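Local coordinates for protein D-alanyl-D-alanine carboxypeptidase (Streptococcus pneumoniae R6, PDB 1XP4) that probably removes the C-terminal D-alanine from peptidoglycan precursor peptides, as a penicillin-binding serine carboxypeptidase of the S11 family, at residues A[41-45]-A[100-106]; A[48-52]-A[97-101]. All blocks are in the same frame, centred on the assembly; numbering follows the deposited sequence.

Interactions 1 and 2 are both buried, about 8 Å apart between their centres, and both join helix 44-57 to helix 93-103, sharing Thr100 and Leu101. Their chemistry changes along the helix pair. In interaction 1 the start of the first helix meets the end of the second and the turn beyond it, where hydroxyls, a lysine amine and an amide form the probable catalytic centre, with a sulfate bound beside it. Interaction 2, farther along helix 44-57, is entirely apolar across the two segments. The two contacts also touch through the backbone, Ala105 N lying 3.2 Å from Ala99 O in a probable hydrogen bond.

Interaction 1: residues A[41-45]-A[100-106]; sequences SITKL and TLVSSAN. With SO4 (sulfate ion), chain E.
The carboxamide oxygen of Asn106 accepts a hydrogen bond from Lys44: Lys44 NZ donates to Asn106 OD1 over 2.7 Å, at a C=O...N angle of 147° and tilted 33° from the carbonyl plane. The amine thus sits off the amide plane, and the two side chains cross at about a right angle. Lys44 runs nearly extended until a bend at its last torsion (chi4 70°) swings NZ into a ring of oxygen atoms. Besides Asn106 OD1, Lys44 NZ donates to Ser41 OG at 2.9 Å and, through a weak bond, to Ser104 OG at 3.3 Å. The carbonyl of Thr145 is a further partner, and this polar surround fixes where the amine sits.

The two serine hydroxyls meet directly, Ser41 OG standing 2.8 Å from Ser104 OG. Sulfate O4 lies at a long 3.5 Å from Ser41 OG, a weak contact. Behind the amine along the lysine stem, Thr100 CG2 lies 3.6 Å from Lys44 CD, while the threonine hydroxyl is engaged with the carbonyl of Leu96. Leu45 CD2 and Leu101 CD2 make only a loose apolar contact at 4.4 Å.

Ser41 and Lys44 form an SxxK motif, and Ser104 and Asn106 an SxN motif, consistent with the predicted roles of Ser41 as acylated nucleophile, Lys44 as proton acceptor and Ser104 as a further active-site residue. Lys224, the predicted substrate-binding lysine, makes a weak hydrogen bond to Ser104 OG. The sulfate, probably from the crystallisation liquor, is also hydrogen-bonded to the side chains of Thr225 and Thr227. The site therefore lies between the beginning of helix 44-57, the turn linking helix 93-103 to helix 106-117, and edge strand 220-228 of the five-stranded antiparallel sheet.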
loop_
_atom_site.group_PDB
_atom_site.type_symbol
_atom_site.label_atom_id
_atom_site.label_comp_id
_atom_site.label_asym_id
_atom_site.label_seq_id
_atom_site.Cartn_x
_atom_site.Cartn_y
_atom_site.Cartn_z
ATOM N N SER A 41 13.743 3.500 -4.635
ATOM C CA SER A 41 13.452 3.065 -3.263
ATOM C C SER A 41 12.022 2.670 -2.935
ATOM O O SER A 41 11.763 2.184 -1.836
ATOM C CB SER A 41 13.902 4.131 -2.253
ATOM O OG SER A 41 15.296 4.070 -2.013
ATOM N N ILE A 42 11.087 2.895 -3.851
ATOM C CA ILE A 42 9.711 2.501 -3.583
ATOM C C ILE A 42 9.752 0.981 -3.466
ATOM O O ILE A 42 8.871 0.353 -2.885
ATOM C CB ILE A 42 8.763 2.950 -4.723
ATOM C CG1 ILE A 42 8.592 4.474 -4.672
ATOM C CG2 ILE A 42 7.408 2.284 -4.587
ATOM C CD1 ILE A 42 7.676 5.029 -5.750
ATOM N N THR A 43 10.824 0.407 -3.994
ATOM C CA THR A 43 11.049 -1.031 -3.972
ATOM C C THR A 43 10.966 -1.619 -2.562
ATOM O O THR A 43 10.453 -2.724 -2.358
ATOM C CB THR A 43 12.447 -1.364 -4.565
ATOM O OG1 THR A 43 12.482 -0.994 -5.952
ATOM C CG2 THR A 43 12.755 -2.848 -4.425
ATOM N N LYS A 44 11.474 -0.872 -1.592
ATOM C CA LYS A 44 11.486 -1.318 -0.208
ATOM C C LYS A 44 10.118 -1.692 0.376
ATOM O O LYS A 44 10.042 -2.240 1.474
ATOM C CB LYS A 44 12.162 -0.253 0.653
ATOM C CG LYS A 44 13.610 0.013 0.256
ATOM C CD LYS A 44 14.264 1.037 1.171
ATOM C CE LYS A 44 15.762 1.180 0.899
ATOM N NZ LYS A 44 16.058 1.832 -0.407
ATOM N N LEU A 45 9.038 -1.408 -0.344
ATOM C CA LEU A 45 7.721 -1.759 0.154
ATOM C C LEU A 45 7.529 -3.254 -0.018
ATOM O O LEU A 45 7.031 -3.950 0.879
ATOM C CB LEU A 45 6.632 -1.012 -0.608
ATOM C CG LEU A 45 6.595 0.508 -0.432
ATOM C CD1 LEU A 45 5.412 1.068 -1.208
ATOM C CD2 LEU A 45 6.490 0.864 1.052
ATOM N N THR A 100 14.847 1.529 7.372
ATOM C CA THR A 100 14.454 1.291 5.987
ATOM C C THR A 100 13.315 2.198 5.518
ATOM O O THR A 100 13.444 2.908 4.521
ATOM C CB THR A 100 14.015 -0.185 5.768
ATOM O OG1 THR A 100 15.147 -1.050 5.901
ATOM C CG2 THR A 100 13.428 -0.378 4.387
ATOM N N LEU A 101 12.202 2.176 6.238
ATOM C CA LEU A 101 11.041 2.963 5.851
ATOM C C LEU A 101 11.143 4.464 6.073
ATOM O O LEU A 101 10.614 5.245 5.286
ATOM C CB LEU A 101 9.805 2.424 6.566
ATOM C CG LEU A 101 9.381 1.015 6.151
ATOM C CD1 LEU A 101 8.311 0.489 7.087
ATOM C CD2 LEU A 101 8.875 1.050 4.724
ATOM N N VAL A 102 11.824 4.873 7.134
ATOM C CA VAL A 102 11.951 6.290 7.441
ATOM C C VAL A 102 13.091 7.014 6.725
ATOM O O VAL A 102 12.916 8.137 6.247
ATOM C CB VAL A 102 12.121 6.497 8.957
ATOM C CG1 VAL A 102 12.272 7.978 9.265
ATOM C CG2 VAL A 102 10.925 5.907 9.694
ATOM N N SER A 103 14.252 6.371 6.645
ATOM C CA SER A 103 15.410 6.986 6.012
ATOM C C SER A 103 15.834 6.336 4.693
ATOM O O SER A 103 16.786 6.778 4.047
ATOM C CB SER A 103 16.577 6.960 6.988
ATOM O OG SER A 103 16.159 7.457 8.243
ATOM N N SER A 104 15.132 5.282 4.301
ATOM C CA SER A 104 15.445 4.588 3.064
ATOM C C SER A 104 16.870 4.025 3.081
ATOM O O SER A 104 17.511 3.890 2.033
ATOM C CB SER A 104 15.266 5.539 1.873
ATOM O OG SER A 104 15.269 4.829 0.639
ATOM N N ALA A 105 17.364 3.695 4.270
ATOM C CA ALA A 105 18.705 3.120 4.408
ATOM C C ALA A 105 18.777 1.789 3.654
ATOM O O ALA A 105 18.059 0.839 3.987
ATOM C CB ALA A 105 19.023 2.898 5.877
ATOM N N ASN A 106 19.646 1.713 2.650
ATOM C CA ASN A 106 19.774 0.489 1.857
ATOM C C ASN A 106 20.401 -0.681 2.618
ATOM O O ASN A 106 20.012 -1.834 2.419
ATOM C CB ASN A 106 20.565 0.766 0.574
ATOM C CG ASN A 106 19.859 1.753 -0.343
ATOM O OD1 ASN A 106 18.725 1.519 -0.763
ATOM N ND2 ASN A 106 20.527 2.861 -0.657
HETATM S S SO4 E . 15.012 8.493 -1.368
HETATM O O1 SO4 E . 15.881 9.275 -0.462
HETATM O O2 SO4 E . 13.989 7.785 -0.580
HETATM O O3 SO4 E . 14.345 9.389 -2.334
HETATM O O4 SO4 E . 15.845 7.504 -2.082
#

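Interaction 2: residues A[48-52]-A[97-101]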
loop_
_atom_site.group_PDB
_atom_site.type_symbol
_atom_site.label_atom_id
_atom_site.label_comp_id
_atom_site.label_asym_id
_atom_site.label_seq_id
_atom_site.Cartn_x
_atom_site.Cartn_y
_atom_site.Cartn_z
ATOM N N VAL A 48 9.675 -4.830 2.647
ATOM C CA VAL A 48 9.059 -4.726 3.958
ATOM C C VAL A 48 7.864 -5.668 4.147
ATOM O O VAL A 48 7.552 -6.059 5.279
ATOM C CB VAL A 48 8.655 -3.248 4.212
ATOM C CG1 VAL A 48 7.526 -3.159 5.210
ATOM C CG2 VAL A 48 9.867 -2.470 4.722
ATOM N N TYR A 49 7.200 -6.042 3.051
ATOM C CA TYR A 49 6.058 -6.951 3.142
ATOM C C TYR A 49 6.529 -8.340 3.528
ATOM O O TYR A 49 5.866 -9.037 4.286
ATOM C CB TYR A 49 5.315 -7.061 1.814
ATOM C CG TYR A 49 4.007 -7.813 1.926
ATOM C CD1 TYR A 49 2.830 -7.149 2.284
ATOM C CD2 TYR A 49 3.941 -9.187 1.687
ATOM C CE1 TYR A 49 1.614 -7.831 2.393
ATOM C CE2 TYR A 49 2.726 -9.883 1.798
ATOM C CZ TYR A 49 1.567 -9.196 2.148
ATOM O OH TYR A 49 0.358 -9.854 2.234
ATOM N N LEU A 50 7.670 -8.758 2.998
ATOM C CA LEU A 50 8.167 -10.078 3.336
ATOM C C LEU A 50 8.656 -10.110 4.785
ATOM O O LEU A 50 8.619 -11.153 5.446
ATOM C CB LEU A 50 9.279 -10.481 2.362
ATOM C CG LEU A 50 8.837 -10.578 0.891
ATOM C CD1 LEU A 50 10.020 -10.955 0.017
ATOM C CD2 LEU A 50 7.727 -11.615 0.747
ATOM N N VAL A 51 9.086 -8.953 5.279
ATOM C CA VAL A 51 9.576 -8.823 6.647
ATOM C C VAL A 51 8.443 -8.970 7.655
ATOM O O VAL A 51 8.595 -9.640 8.681
ATOM C CB VAL A 51 10.247 -7.461 6.874
ATOM C CG1 VAL A 51 10.757 -7.375 8.294
ATOM C CG2 VAL A 51 11.388 -7.267 5.888
ATOM N N TYR A 52 7.311 -8.329 7.376
ATOM C CA TYR A 52 6.158 -8.436 8.265
ATOM C C TYR A 52 5.619 -9.860 8.186
ATOM O O TYR A 52 5.127 -10.407 9.175
ATOM C CB TYR A 52 5.065 -7.434 7.870
ATOM C CG TYR A 52 5.276 -6.043 8.432
ATOM C CD1 TYR A 52 5.085 -5.783 9.787
ATOM C CD2 TYR A 52 5.695 -4.994 7.619
ATOM C CE1 TYR A 52 5.308 -4.505 10.320
ATOM C CE2 TYR A 52 5.923 -3.719 8.141
ATOM C CZ TYR A 52 5.727 -3.485 9.490
ATOM O OH TYR A 52 5.953 -2.234 10.010
ATOM N N LEU A 97 13.991 -1.937 10.251
ATOM C CA LEU A 97 12.699 -1.645 9.656
ATOM C C LEU A 97 12.450 -0.141 9.704
ATOM O O LEU A 97 12.016 0.468 8.725
ATOM C CB LEU A 97 11.601 -2.363 10.430
ATOM C CG LEU A 97 10.677 -3.267 9.624
ATOM C CD1 LEU A 97 9.631 -3.845 10.568
ATOM C CD2 LEU A 97 10.026 -2.483 8.498
ATOM N N GLU A 98 12.723 0.452 10.855
ATOM C CA GLU A 98 12.529 1.877 11.030
ATOM C C GLU A 98 13.501 2.611 10.105
ATOM O O GLU A 98 13.113 3.547 9.408
ATOM C CB GLU A 98 12.776 2.258 12.495
ATOM C CG GLU A 98 12.045 3.509 12.963
ATOM C CD GLU A 98 11.170 3.252 14.182
ATOM O OE1 GLU A 98 10.380 2.285 14.159
ATOM O OE2 GLU A 98 11.262 4.020 15.161
ATOM N N ALA A 99 14.759 2.173 10.090
ATOM C CA ALA A 99 15.777 2.791 9.241
ATOM C C ALA A 99 15.414 2.670 7.754
ATOM O O ALA A 99 15.637 3.599 6.973
ATOM C CB ALA A 99 17.129 2.157 9.505
ATOM N N THR A 100 14.847 1.529 7.372
ATOM C CA THR A 100 14.454 1.291 5.987
ATOM C C THR A 100 13.315 2.198 5.518
ATOM O O THR A 100 13.444 2.908 4.521
ATOM C CB THR A 100 14.015 -0.185 5.768
ATOM O OG1 THR A 100 15.147 -1.050 5.901
ATOM C CG2 THR A 100 13.428 -0.378 4.387
ATOM N N LEU A 101 12.202 2.176 6.238
ATOM C CA LEU A 101 11.041 2.963 5.851
ATOM C C LEU A 101 11.143 4.464 6.073
ATOM O O LEU A 101 10.614 5.245 5.286
ATOM C CB LEU A 101 9.805 2.424 6.566
ATOM C CG LEU A 101 9.381 1.015 6.151
ATOM C CD1 LEU A 101 8.311 0.489 7.087
ATOM C CD2 LEU A 101 8.875 1.050 4.724
#
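Leu97 touches three residues of helix 44-57, each with a different part of its side chain. Leu97 CD2 lies 3.8 Å from Val48 CG2, the two side chains crossing at about a right angle. The branch point faces the next turn, with Leu97 CG 4.3 Å from Val51 CG1. The other methyl reaches the phenol end of Tyr52, approaching the ring obliquely: Leu97 CD1 lies 4.1 Å from Tyr52 CZ, with the hydroxyl oxygen close by. Leu97 is thus wedged among residues that follow one another along a single side of the opposing helix.

One turn on, Thr100 adds a smaller share: its methyl also serves this contact, Thr100 CG2 coming within 4.1 Å of Val48 CG2. Leu101 then meets the same valine tip to tip, Leu101 CD2 lying 3.7 Å from Val48 CG2. The other methyl pair, Leu101 CD1 and Val48 CG1, is looser at 4.2 Å. In Val48 the first torsion (chi1 155°) sets CG1 roughly opposite the backbone N and leaves CG2 to point among Leu97, Thr100 and Leu101, making that methyl the hub of the contact.

The short helical segments run nearly antiparallel, at 159°, but their axes come no closer than 11.9 Å. At that separation the contact is carried by side-chain ends, and no hydrogen bond crosses it.

Around it, helix 106-117 packs against both partners, Ile116 meeting Val51 while Ala108 and Leu112 meet Thr100. Ile190 of helix 188-191 touches Tyr52 and Leu101, and the ring of Tyr184 lies against that of Tyr52 with the planes at about 20°. Interaction 2 thus belongs to the hydrophobic core of the helical region, built around the helix whose beginning bears the SxxK lysine.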